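PDB 5JBD: inactive glucansucrase from Lactobacillus reuteri, which is a catalytically inactive member of glycoside hydrolase family 70, a large multidomain protein built around a TIM-type barrel. Local coordinates for residues V446-A451 and V539-D544; E350-R355 and D360-L365; Q142-N147 and S151-D156; Y85-K90 and N135-I140. One frame throughout, in Å; residues are numbered along the deposited sequence.

Contact 1: residues V446-A451 and V539-D544; sequences VPAQYA and VLVGND
Ala448 presses its CB between the two methyl branches of Val541, with CG1 at 4.0 Å from that CB and CG2 at 4.2 Å. The contact joins two layers of the family 70 architecture: helix 446-455, which leads into strand 460-464 of the TIM-type barrel, and strand 537-542 of the antiparallel sheet that packs beside the barrel. One helical turn on, Ala451 CB meets Val539 CG1 at 3.8 Å. Alanines three residues apart on the helix thus face valines two residues apart on one side of the strand, and the pairing 448 with 541 and 451 with 539 shows that helix and strand run in opposing senses. Small side chains let the backbones come close, Ala448 CA lying 6.4 Å from Val541 CA. In both valines the first torsion sets CG1 opposite the backbone N (chi1 175° in Val541), and this branch gives each its closest methyl contact with the helix. No hydrogen bond crosses the interface, which is buried throughout. Leu613 of the neighbouring strand 612-618 touches both Ala451 and Val541. Beside the Val539 pair, the second branch, CG2, lies 4.0 Å from Ala451 O, a carbonyl oxygen that accepts from the Ser455 hydroxyl.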
loop_
_atom_site.group_PDB
_atom_site.type_symbol
_atom_site.label_atom_id
_atom_site.label_comp_id
_atom_site.label_asym_id
_atom_site.label_seq_id
_atom_site.Cartn_x
_atom_site.Cartn_y
_atom_site.Cartn_z
ATOM N N VAL A 446 21.766 -2.429 13.006
ATOM C CA VAL A 446 20.412 -2.985 13.093
ATOM C C VAL A 446 20.120 -3.568 14.492
ATOM O O VAL A 446 19.051 -3.285 15.069
ATOM C CB VAL A 446 20.109 -3.980 11.943
ATOM C CG1 VAL A 446 18.756 -4.661 12.141
ATOM C CG2 VAL A 446 20.109 -3.228 10.612
ATOM N N PRO A 447 21.061 -4.341 15.062
ATOM C CA PRO A 447 20.836 -4.846 16.421
ATOM C C PRO A 447 20.589 -3.754 17.469
ATOM O O PRO A 447 19.663 -3.884 18.272
ATOM C CB PRO A 447 22.114 -5.619 16.726
ATOM C CG PRO A 447 22.574 -6.106 15.391
ATOM C CD PRO A 447 22.265 -4.945 14.466
ATOM N N ALA A 448 21.364 -2.676 17.425
ATOM C CA ALA A 448 21.156 -1.560 18.362
ATOM C C ALA A 448 19.824 -0.830 18.124
ATOM O O ALA A 448 19.176 -0.393 19.084
ATOM C CB ALA A 448 22.344 -0.585 18.315
ATOM N N GLN A 449 19.422 -0.670 16.865
ATOM C CA GLN A 449 18.129 -0.071 16.573
ATOM C C GLN A 449 17.031 -0.876 17.261
ATOM O O GLN A 449 16.167 -0.295 17.928
ATOM C CB GLN A 449 17.869 0.049 15.075
ATOM C CG GLN A 449 18.727 1.115 14.407
ATOM C CD GLN A 449 18.408 1.323 12.938
ATOM O OE1 GLN A 449 17.272 1.647 12.575
ATOM N NE2 GLN A 449 19.419 1.162 12.081
ATOM N N TYR A 450 17.095 -2.208 17.135
ATOM C CA TYR A 450 16.135 -3.082 17.825
ATOM C C TYR A 450 16.255 -3.069 19.349
ATOM O O TYR A 450 15.247 -3.192 20.056
ATOM C CB TYR A 450 16.212 -4.533 17.296
ATOM C CG TYR A 450 15.307 -4.773 16.115
ATOM C CD1 TYR A 450 13.939 -4.973 16.304
ATOM C CD2 TYR A 450 15.801 -4.774 14.804
ATOM C CE1 TYR A 450 13.090 -5.178 15.224
ATOM C CE2 TYR A 450 14.955 -4.975 13.716
ATOM C CZ TYR A 450 13.604 -5.178 13.927
ATOM O OH TYR A 450 12.745 -5.368 12.867
ATOM N N ALA A 451 17.475 -2.962 19.866
ATOM C CA ALA A 451 17.676 -2.911 21.321
ATOM C C ALA A 451 16.983 -1.688 21.934
ATOM O O ALA A 451 16.397 -1.789 23.019
ATOM C CB ALA A 451 19.149 -2.904 21.667
ATOM N N VAL A 539 20.341 -0.917 28.437
ATOM C CA VAL A 539 20.768 -0.967 27.049
ATOM C C VAL A 539 21.778 0.173 26.798
ATOM O O VAL A 539 21.458 1.344 26.992
ATOM C CB VAL A 539 19.554 -0.819 26.117
ATOM C CG1 VAL A 539 19.984 -0.689 24.657
ATOM C CG2 VAL A 539 18.615 -2.001 26.302
ATOM N N LEU A 540 22.980 -0.189 26.368
ATOM C CA LEU A 540 24.063 0.763 26.084
ATOM C C LEU A 540 24.263 0.828 24.585
ATOM O O LEU A 540 24.579 -0.185 23.969
ATOM C CB LEU A 540 25.363 0.331 26.765
ATOM C CG LEU A 540 25.600 0.833 28.183
ATOM C CD1 LEU A 540 24.420 0.544 29.092
ATOM C CD2 LEU A 540 26.880 0.239 28.755
ATOM N N VAL A 541 24.104 2.017 24.007
ATOM C CA VAL A 541 24.247 2.208 22.586
ATOM C C VAL A 541 25.108 3.426 22.272
ATOM O O VAL A 541 24.817 4.529 22.746
ATOM C CB VAL A 541 22.867 2.379 21.932
ATOM C CG1 VAL A 541 23.010 2.714 20.451
ATOM C CG2 VAL A 541 22.049 1.115 22.131
ATOM N N GLY A 542 26.153 3.213 21.459
ATOM C CA GLY A 542 27.012 4.287 20.932
ATOM C C GLY A 542 27.062 4.263 19.416
ATOM O O GLY A 542 26.908 3.197 18.819
ATOM N N ASN A 543 27.216 5.433 18.791
ATOM C CA ASN A 543 27.219 5.535 17.323
ATOM C C ASN A 543 28.529 6.113 16.755
ATOM O O ASN A 543 28.550 6.604 15.625
ATOM C CB ASN A 543 26.008 6.342 16.826
ATOM C CG ASN A 543 26.118 7.838 17.101
ATOM O OD1 ASN A 543 26.948 8.280 17.886
ATOM N ND2 ASN A 543 25.274 8.624 16.424
ATOM N N ASP A 544 29.606 6.056 17.533
ATOM C CA ASP A 544 30.940 6.495 17.080
ATOM C C ASP A 544 31.868 5.283 17.103
ATOM O O ASP A 544 32.272 4.807 18.167
ATOM C CB ASP A 544 31.474 7.637 17.964
ATOM C CG ASP A 544 32.926 8.018 17.653
ATOM O OD1 ASP A 544 33.471 7.637 16.596
ATOM O OD2 ASP A 544 33.525 8.714 18.482
#

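Contact 2: residues E350-R355 and D360-L365; sequences ENVLGR and DNIGNL. With ACT (acetate ion), chain E.
Asp360 and Arg355 form the charged part of this contact, a salt bridge with Arg355 NH1 3.2 Å from Asp360 OD1. The oxygen lies at the guanidinium edge, near its plane, but the carboxylate is turned 70° against that plane, so this is a single-oxygen contact and not a paired one. Elsewhere on the guanidinium edge NE donates to OXT of an acetate ion, probably taken from the crystallisation liquor, while Asn351 ND2 sits over one face, toward the rim.

Among the hydrogen bonds, Asp360 N donates to Asn351 O at 2.9 Å. It ties the start of 360-365 to the last turn of the helix. Within the second segment, Asn361 OD1 accepts from Gly363 N at 2.9 Å, a capping bond, and the same oxygen takes Lys505 NZ.

The van der Waals packing centres on Val352, whose branches diverge. With its methyl opposite the backbone N (chi1 172°), Val352 CG1 packs against Ile362 CD1 at 4.0 Å and Leu365 CD1 at 4.1 Å. Val352 CG2 instead rests on backbone and side chain, 3.5 Å from Asn361 O and 3.7 Å from Asn364 CB. Leu353 CD2 adds a further apolar contact, 4.1 Å from Ile362 CD1.

Helix 343-354 follows barrel strand 340-341, and the Asx turn at Asn361, overlapping a type I turn to Asn364, leads into the next short helix. The arrangement belongs to a beta-alpha-beta crossover of the TIM-type barrel in which the chain between helix 343-354 and strand 385-388 contains the short helix 364-367 and strand 375-376.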
loop_
_atom_site.group_PDB
_atom_site.type_symbol
_atom_site.label_atom_id
_atom_site.label_comp_id
_atom_site.label_asym_id
_atom_site.label_seq_id
_atom_site.Cartn_x
_atom_site.Cartn_y
_atom_site.Cartn_z
ATOM N N GLU A 350 17.179 5.702 12.205
ATOM C CA GLU A 350 17.974 5.675 10.964
ATOM C C GLU A 350 18.988 6.825 10.864
ATOM O O GLU A 350 20.141 6.602 10.440
ATOM C CB GLU A 350 17.077 5.620 9.717
ATOM C CG GLU A 350 16.234 4.338 9.645
ATOM C CD GLU A 350 16.100 3.731 8.247
ATOM O OE1 GLU A 350 16.035 4.489 7.256
ATOM O OE2 GLU A 350 16.020 2.479 8.157
ATOM N N ASN A 351 18.585 8.037 11.270
ATOM C CA ASN A 351 19.479 9.179 11.173
ATOM C C ASN A 351 20.601 9.112 12.215
ATOM O O ASN A 351 21.688 9.617 11.964
ATOM C CB ASN A 351 18.749 10.539 11.312
ATOM C CG ASN A 351 17.722 10.814 10.209
ATOM O OD1 ASN A 351 16.842 11.707 10.325
ATOM N ND2 ASN A 351 17.832 10.090 9.148
ATOM N N VAL A 352 20.349 8.496 13.373
ATOM C CA VAL A 352 21.340 8.441 14.466
ATOM C C VAL A 352 22.247 7.221 14.360
ATOM O O VAL A 352 23.461 7.338 14.536
ATOM C CB VAL A 352 20.664 8.458 15.852
ATOM C CG1 VAL A 352 21.650 8.215 16.991
ATOM C CG2 VAL A 352 19.950 9.780 16.074
ATOM N N LEU A 353 21.654 6.060 14.092
ATOM C CA LEU A 353 22.361 4.785 14.110
ATOM C C LEU A 353 22.626 4.160 12.738
ATOM O O LEU A 353 23.596 3.432 12.574
ATOM C CB LEU A 353 21.580 3.784 14.970
ATOM C CG LEU A 353 21.408 4.138 16.451
ATOM C CD1 LEU A 353 20.430 3.197 17.135
ATOM C CD2 LEU A 353 22.745 4.124 17.166
ATOM N N GLY A 354 21.756 4.426 11.770
ATOM C CA GLY A 354 21.747 3.698 10.505
ATOM C C GLY A 354 22.563 4.226 9.335
ATOM O O GLY A 354 22.851 3.469 8.397
ATOM N N ARG A 355 22.922 5.503 9.351
ATOM C CA ARG A 355 23.718 6.083 8.264
ATOM C C ARG A 355 25.175 5.616 8.336
ATOM O O ARG A 355 25.669 5.232 9.409
ATOM C CB ARG A 355 23.701 7.602 8.327
ATOM C CG ARG A 355 22.403 8.272 7.941
ATOM C CD ARG A 355 22.533 9.776 8.167
ATOM N NE ARG A 355 21.439 10.501 7.544
ATOM C CZ ARG A 355 20.820 11.580 8.032
ATOM N NH1 ARG A 355 21.167 12.135 9.196
ATOM N NH2 ARG A 355 19.801 12.103 7.331
ATOM N N ASP A 360 23.245 11.806 13.089
ATOM C CA ASP A 360 22.746 12.732 14.095
ATOM C C ASP A 360 23.214 12.276 15.473
ATOM O O ASP A 360 23.621 11.124 15.652
ATOM C CB ASP A 360 21.226 12.820 14.071
ATOM C CG ASP A 360 20.666 13.461 12.788
ATOM O OD1 ASP A 360 21.420 13.893 11.887
ATOM O OD2 ASP A 360 19.424 13.561 12.711
ATOM N N ASN A 361 23.202 13.197 16.434
ATOM C CA ASN A 361 23.711 12.910 17.761
ATOM C C ASN A 361 22.896 11.831 18.475
ATOM O O ASN A 361 21.673 11.760 18.331
ATOM C CB ASN A 361 23.742 14.179 18.616
ATOM C CG ASN A 361 24.474 13.969 19.920
ATOM O OD1 ASN A 361 23.855 13.750 20.968
ATOM N ND2 ASN A 361 25.801 13.978 19.857
ATOM N N ILE A 362 23.595 11.002 19.247
ATOM C CA ILE A 362 22.989 9.939 20.052
ATOM C C ILE A 362 21.800 10.422 20.918
ATOM O O ILE A 362 20.821 9.692 21.126
ATOM C CB ILE A 362 24.068 9.236 20.923
ATOM C CG1 ILE A 362 23.658 7.801 21.290
ATOM C CG2 ILE A 362 24.401 10.051 22.171
ATOM C CD1 ILE A 362 23.700 6.819 20.132
ATOM N N GLY A 363 21.889 11.648 21.414
ATOM C CA GLY A 363 20.822 12.231 22.234
ATOM C C GLY A 363 19.462 12.393 21.564
ATOM O O GLY A 363 18.445 12.533 22.254
ATOM N N ASN A 364 19.433 12.406 20.234
ATOM C CA ASN A 364 18.166 12.430 19.496
ATOM C C ASN A 364 17.258 11.233 19.818
ATOM O O ASN A 364 16.052 11.362 19.738
ATOM C CB ASN A 364 18.390 12.518 17.984
ATOM C CG ASN A 364 18.882 13.882 17.531
ATOM O OD1 ASN A 364 19.378 14.679 18.319
ATOM N ND2 ASN A 364 18.767 14.144 16.232
ATOM N N LEU A 365 17.823 10.093 20.199
ATOM C CA LEU A 365 17.015 8.937 20.641
ATOM C C LEU A 365 16.153 9.229 21.887
ATOM O O LEU A 365 15.134 8.575 22.117
ATOM C CB LEU A 365 17.915 7.731 20.922
ATOM C CG LEU A 365 18.712 7.179 19.730
ATOM C CD1 LEU A 365 19.855 6.291 20.174
ATOM C CD2 LEU A 365 17.795 6.431 18.776
HETATM C C ACT E . 19.846 10.266 3.752
HETATM O O ACT E . 19.373 11.418 3.811
HETATM O OXT ACT E . 19.947 9.545 4.767
HETATM C CH3 ACT E . 20.310 9.738 2.424
#

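Contact 3: residues Q142-N147 and S151-D156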
loop_
_atom_site.group_PDB
_atom_site.type_symbol
_atom_site.label_atom_id
_atom_site.label_comp_id
_atom_site.label_asym_id
_atom_site.label_seq_id
_atom_site.Cartn_x
_atom_site.Cartn_y
_atom_site.Cartn_z
ATOM N N GLN A 142 -7.161 -7.954 -48.144
ATOM C CA GLN A 142 -6.300 -8.967 -48.760
ATOM C C GLN A 142 -5.421 -9.652 -47.710
ATOM O O GLN A 142 -5.269 -10.876 -47.734
ATOM C CB GLN A 142 -5.425 -8.357 -49.836
ATOM C CG GLN A 142 -6.172 -7.901 -51.062
ATOM C CD GLN A 142 -5.324 -6.897 -51.847
ATOM O OE1 GLN A 142 -4.089 -6.836 -51.693
ATOM N NE2 GLN A 142 -5.980 -6.069 -52.642
ATOM N N SER A 143 -4.867 -8.864 -46.787
ATOM C CA SER A 143 -4.044 -9.403 -45.704
ATOM C C SER A 143 -4.845 -10.289 -44.734
ATOM O O SER A 143 -4.387 -11.367 -44.370
ATOM C CB SER A 143 -3.316 -8.270 -44.964
ATOM O OG SER A 143 -2.509 -8.766 -43.910
ATOM N N ILE A 144 -6.047 -9.860 -44.366
ATOM C CA ILE A 144 -6.954 -10.668 -43.540
ATOM C C ILE A 144 -7.243 -12.026 -44.209
ATOM O O ILE A 144 -7.215 -13.055 -43.542
ATOM C CB ILE A 144 -8.288 -9.918 -43.252
ATOM C CG1 ILE A 144 -8.041 -8.705 -42.350
ATOM C CG2 ILE A 144 -9.321 -10.841 -42.598
ATOM C CD1 ILE A 144 -9.196 -7.727 -42.272
ATOM N N ALA A 145 -7.510 -12.006 -45.517
ATOM C CA ALA A 145 -7.758 -13.233 -46.303
ATOM C C ALA A 145 -6.543 -14.164 -46.348
ATOM O O ALA A 145 -6.686 -15.377 -46.184
ATOM C CB ALA A 145 -8.187 -12.889 -47.711
ATOM N N ALA A 146 -5.352 -13.589 -46.534
ATOM C CA ALA A 146 -4.111 -14.358 -46.540
ATOM C C ALA A 146 -3.841 -14.983 -45.178
ATOM O O ALA A 146 -3.451 -16.143 -45.104
ATOM C CB ALA A 146 -2.938 -13.491 -46.975
ATOM N N ASN A 147 -4.085 -14.235 -44.107
ATOM C CA ASN A 147 -3.880 -14.734 -42.742
ATOM C C ASN A 147 -5.080 -15.479 -42.126
ATOM O O ASN A 147 -4.998 -15.901 -40.975
ATOM C CB ASN A 147 -3.448 -13.574 -41.826
ATOM C CG ASN A 147 -2.063 -13.051 -42.168
ATOM O OD1 ASN A 147 -1.064 -13.547 -41.654
ATOM N ND2 ASN A 147 -1.998 -12.033 -43.028
ATOM N N SER A 151 -6.093 -11.419 -36.449
ATOM C CA SER A 151 -5.209 -11.393 -35.276
ATOM C C SER A 151 -3.946 -10.538 -35.528
ATOM O O SER A 151 -3.557 -9.732 -34.671
ATOM C CB SER A 151 -4.876 -12.841 -34.862
ATOM O OG SER A 151 -4.236 -12.875 -33.594
ATOM N N LYS A 152 -3.351 -10.659 -36.721
ATOM C CA LYS A 152 -2.243 -9.779 -37.108
ATOM C C LYS A 152 -2.695 -8.307 -37.132
ATOM O O LYS A 152 -2.028 -7.444 -36.563
ATOM C CB LYS A 152 -1.660 -10.169 -38.470
ATOM C CG LYS A 152 -0.336 -9.470 -38.789
ATOM C CD LYS A 152 0.109 -9.718 -40.227
ATOM C CE LYS A 152 1.388 -8.949 -40.556
ATOM N NZ LYS A 152 1.207 -7.467 -40.599
ATOM N N LEU A 153 -3.824 -8.039 -37.791
ATOM C CA LEU A 153 -4.399 -6.681 -37.848
ATOM C C LEU A 153 -4.575 -6.073 -36.468
ATOM O O LEU A 153 -4.191 -4.914 -36.237
ATOM C CB LEU A 153 -5.746 -6.691 -38.601
ATOM C CG LEU A 153 -6.545 -5.381 -38.667
ATOM C CD1 LEU A 153 -5.725 -4.257 -39.284
ATOM C CD2 LEU A 153 -7.811 -5.596 -39.483
ATOM N N ALA A 154 -5.128 -6.856 -35.542
ATOM C CA ALA A 154 -5.333 -6.401 -34.168
ATOM C C ALA A 154 -4.034 -5.941 -33.481
ATOM O O ALA A 154 -4.009 -4.896 -32.818
ATOM C CB ALA A 154 -6.005 -7.491 -33.339
ATOM N N ASN A 155 -2.975 -6.727 -33.649
ATOM C CA ASN A 155 -1.633 -6.360 -33.147
ATOM C C ASN A 155 -1.086 -5.099 -33.838
ATOM O O ASN A 155 -0.511 -4.245 -33.191
ATOM C CB ASN A 155 -0.637 -7.520 -33.340
ATOM C CG ASN A 155 -0.950 -8.738 -32.464
ATOM O OD1 ASN A 155 -1.494 -8.621 -31.366
ATOM N ND2 ASN A 155 -0.570 -9.910 -32.948
ATOM N N ASP A 156 -1.282 -5.001 -35.153
ATOM C CA ASP A 156 -0.819 -3.844 -35.920
ATOM C C ASP A 156 -1.557 -2.570 -35.504
ATOM O O ASP A 156 -0.941 -1.514 -35.387
ATOM C CB ASP A 156 -0.930 -4.113 -37.424
ATOM C CG ASP A 156 0.035 -5.204 -37.896
ATOM O OD1 ASP A 156 1.070 -5.413 -37.231
ATOM O OD2 ASP A 156 -0.232 -5.853 -38.923
#
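Ser143 O is gripped twice by Asn147, whose backbone N donates at 2.9 Å to Ser143 O as part of the helix and whose side-chain ND2 donates to the same oxygen at 2.8 Å. The side-chain bond is nearly straight, 166° at the hydrogen, and lies close to the plane of the amide. It fixes the amide in place, folding the side chain back over its own helix near the end of helix 126-147. Asn147 ND2 also faces the aliphatic stem of Lys152 across the gap, 4.2 Å from Lys152 CD, in a loose van der Waals contact. Lys152 is held in turn from its own helix: NZ forms a salt bridge of 2.7 Å with Asp156 OD2, approaching on the syn lone pair, and Tyr105 OH is a second partner of that oxygen. Deeper in, Ile144 CD1 reaches Leu153 CD2 at 3.8 Å, the two side chains meeting at an angle through their end methyls. Phe100 and Pro81 pack against this leucine as well. The arrangement is a helix-loop-helix connection, with a short link between helices 126-147 and 151-162, in a helical region of the chain consistent with the helical domain IV of family 70 proteins.

Contact 4: residues Y85-K90 and N135-I140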
loop_
_atom_site.group_PDB
_atom_site.type_symbol
_atom_site.label_atom_id
_atom_site.label_comp_id
_atom_site.label_asym_id
_atom_site.label_seq_id
_atom_site.Cartn_x
_atom_site.Cartn_y
_atom_site.Cartn_z
ATOM N N TYR A 85 -11.197 3.220 -40.563
ATOM C CA TYR A 85 -12.250 4.077 -41.135
ATOM C C TYR A 85 -12.324 5.502 -40.578
ATOM O O TYR A 85 -12.754 6.402 -41.304
ATOM C CB TYR A 85 -13.624 3.437 -40.904
ATOM C CG TYR A 85 -13.805 2.075 -41.537
ATOM C CD1 TYR A 85 -14.299 1.935 -42.833
ATOM C CD2 TYR A 85 -13.512 0.919 -40.824
ATOM C CE1 TYR A 85 -14.482 0.677 -43.395
ATOM C CE2 TYR A 85 -13.687 -0.346 -41.380
ATOM C CZ TYR A 85 -14.176 -0.463 -42.662
ATOM O OH TYR A 85 -14.335 -1.707 -43.236
ATOM N N ILE A 86 -11.977 5.702 -39.296
ATOM C CA ILE A 86 -12.072 7.013 -38.642
ATOM C C ILE A 86 -10.814 7.352 -37.851
ATOM O O ILE A 86 -10.116 6.460 -37.356
ATOM C CB ILE A 86 -13.298 7.121 -37.701
ATOM C CG1 ILE A 86 -13.254 6.081 -36.573
ATOM C CG2 ILE A 86 -14.586 6.957 -38.492
ATOM C CD1 ILE A 86 -14.305 6.300 -35.509
ATOM N N TRP A 87 -10.543 8.655 -37.733
ATOM C CA TRP A 87 -9.350 9.183 -37.049
ATOM C C TRP A 87 -9.698 10.504 -36.358
ATOM O O TRP A 87 -10.614 11.200 -36.792
ATOM C CB TRP A 87 -8.205 9.407 -38.046
ATOM C CG TRP A 87 -7.942 8.196 -38.877
ATOM C CD1 TRP A 87 -7.092 7.185 -38.583
ATOM C CD2 TRP A 87 -8.574 7.847 -40.110
ATOM N NE1 TRP A 87 -7.134 6.230 -39.560
ATOM C CE2 TRP A 87 -8.038 6.609 -40.514
ATOM C CE3 TRP A 87 -9.542 8.460 -40.909
ATOM C CZ2 TRP A 87 -8.438 5.961 -41.685
ATOM C CZ3 TRP A 87 -9.940 7.824 -42.085
ATOM C CH2 TRP A 87 -9.383 6.584 -42.465
ATOM N N PRO A 88 -8.982 10.845 -35.268
ATOM C CA PRO A 88 -9.193 12.147 -34.620
ATOM C C PRO A 88 -8.808 13.359 -35.473
ATOM O O PRO A 88 -9.288 14.459 -35.196
ATOM C CB PRO A 88 -8.314 12.077 -33.367
ATOM C CG PRO A 88 -7.317 11.000 -33.633
ATOM C CD PRO A 88 -7.971 10.030 -34.572
ATOM N N SER A 89 -7.960 13.167 -36.487
ATOM C CA SER A 89 -7.528 14.263 -37.360
ATOM C C SER A 89 -6.933 13.764 -38.664
ATOM O O SER A 89 -6.616 12.578 -38.802
ATOM C CB SER A 89 -6.465 15.103 -36.638
ATOM O OG SER A 89 -5.295 14.328 -36.402
ATOM N N LYS A 90 -6.787 14.681 -39.619
ATOM C CA LYS A 90 -6.072 14.411 -40.879
ATOM C C LYS A 90 -4.633 13.944 -40.612
ATOM O O LYS A 90 -4.120 13.040 -41.292
ATOM C CB LYS A 90 -6.038 15.660 -41.769
ATOM C CG LYS A 90 -7.244 15.854 -42.672
ATOM C CD LYS A 90 -7.070 17.074 -43.551
ATOM C CE LYS A 90 -8.380 17.902 -43.755
ATOM N NZ LYS A 90 -9.598 17.098 -44.061
ATOM N N ASN A 135 -8.251 2.545 -50.501
ATOM C CA ASN A 135 -7.342 1.579 -51.120
ATOM C C ASN A 135 -6.588 0.745 -50.078
ATOM O O ASN A 135 -6.396 -0.456 -50.281
ATOM C CB ASN A 135 -6.381 2.287 -52.097
ATOM C CG ASN A 135 -7.052 2.606 -53.434
ATOM O OD1 ASN A 135 -7.909 1.873 -53.903
ATOM N ND2 ASN A 135 -6.648 3.690 -54.049
ATOM N N LEU A 136 -6.193 1.366 -48.970
ATOM C CA LEU A 136 -5.561 0.632 -47.882
ATOM C C LEU A 136 -6.514 -0.393 -47.251
ATOM O O LEU A 136 -6.098 -1.499 -46.931
ATOM C CB LEU A 136 -5.030 1.583 -46.814
ATOM C CG LEU A 136 -4.333 0.936 -45.601
ATOM C CD1 LEU A 136 -3.179 0.023 -46.004
ATOM C CD2 LEU A 136 -3.862 2.021 -44.666
ATOM N N ARG A 137 -7.788 -0.045 -47.098
ATOM C CA ARG A 137 -8.764 -1.014 -46.605
ATOM C C ARG A 137 -8.826 -2.278 -47.491
ATOM O O ARG A 137 -8.865 -3.391 -46.962
ATOM C CB ARG A 137 -10.141 -0.382 -46.417
ATOM C CG ARG A 137 -10.196 0.571 -45.232
ATOM C CD ARG A 137 -11.628 0.917 -44.864
ATOM N NE ARG A 137 -12.264 1.832 -45.823
ATOM C CZ ARG A 137 -12.139 3.166 -45.804
ATOM N NH1 ARG A 137 -11.426 3.793 -44.875
ATOM N NH2 ARG A 137 -12.755 3.890 -46.727
ATOM N N TYR A 138 -8.779 -2.102 -48.815
ATOM C CA TYR A 138 -8.735 -3.236 -49.757
ATOM C C TYR A 138 -7.474 -4.091 -49.522
ATOM O O TYR A 138 -7.542 -5.317 -49.486
ATOM C CB TYR A 138 -8.805 -2.763 -51.231
ATOM C CG TYR A 138 -10.016 -1.916 -51.603
ATOM C CD1 TYR A 138 -11.279 -2.145 -51.036
ATOM C CD2 TYR A 138 -9.905 -0.881 -52.541
ATOM C CE1 TYR A 138 -12.380 -1.371 -51.376
ATOM C CE2 TYR A 138 -11.008 -0.095 -52.883
ATOM C CZ TYR A 138 -12.238 -0.342 -52.294
ATOM O OH TYR A 138 -13.328 0.435 -52.596
ATOM N N VAL A 139 -6.339 -3.422 -49.316
ATOM C CA VAL A 139 -5.060 -4.103 -49.054
ATOM C C VAL A 139 -5.093 -4.800 -47.686
ATOM O O VAL A 139 -4.617 -5.917 -47.561
ATOM C CB VAL A 139 -3.859 -3.130 -49.195
ATOM C CG1 VAL A 139 -2.546 -3.789 -48.769
ATOM C CG2 VAL A 139 -3.757 -2.624 -50.639
ATOM N N ILE A 140 -5.715 -4.169 -46.696
ATOM C CA ILE A 140 -5.927 -4.801 -45.380
ATOM C C ILE A 140 -6.800 -6.070 -45.514
ATOM O O ILE A 140 -6.494 -7.093 -44.898
ATOM C CB ILE A 140 -6.516 -3.810 -44.351
ATOM C CG1 ILE A 140 -5.444 -2.799 -43.943
ATOM C CG2 ILE A 140 -7.010 -4.524 -43.089
ATOM C CD1 ILE A 140 -5.954 -1.650 -43.106
HETATM O O HOH W 1 -12.584 6.544 -44.146
#
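Tyr85 and Arg137 mark the nearest approach of the two backbones, with their CA atoms 8.2 Å apart. Segment 85-90 belongs to the loop between strand 80-81 and helix 90-101, with Ser89 at the N-cap position, whereas 135-140 is an inner portion of the long helix 126-147. No direct hydrogen bond passes between them, and the gap is bridged by the arginine side chain. Arg137 CD lies over one face of the Tyr85 ring in a CH-pi contact, 3.6 Å from the ring centroid and 29° off the normal. A bend at the third torsion (chi3 -73°) then places the guanidinium beyond the rim on the CD1/CE1 side, nearly parallel to the ring. The planes are 16° apart, and Tyr85 CD1 lies under one guanidinium face, 3.9 Å from Arg137 CZ. Trp87 comes from the guanidinium edge, its CH2 4.2 Å from Arg137 NH1.

The polar end is well supplied. Arg137 NH1 donates to Met84 O and, at 3.1 Å, to a water that itself donates to Tyr85 O at 2.9 Å; Arg137 NH2 binds Gln134 OE1. These partners fix the rotation of the guanidinium. Tyr59 meets the Tyr85 ring edge-to-face. A CH-pi contact and a water bridge thus join the loop leading into helix 90-101 to helix 126-147, in a helical region consistent with domain IV of family 70 proteins.

The four contacts fall into two pairs at opposite sides of the chain's centre. Contacts 1 and 2 have centres 10 Å apart and touch directly: Val541 CG1 packs on Leu353 CD2 at 3.6 Å, and Asn543 ND2 probably donates to Val352 O at 2.9 Å, so helix 343-354 and the antiparallel sheet are in direct contact. Contacts 3 and 4 share helix 126-147, have centres 15 Å apart, and join through Leu153 CD2 and Ile140 CG2 at 3.8 Å. Between the pairs the centres are 64 to 70 Å apart. The calcium site of Glu237, Asp243, Asn287 and Asn751 draws no ligand from any of the four.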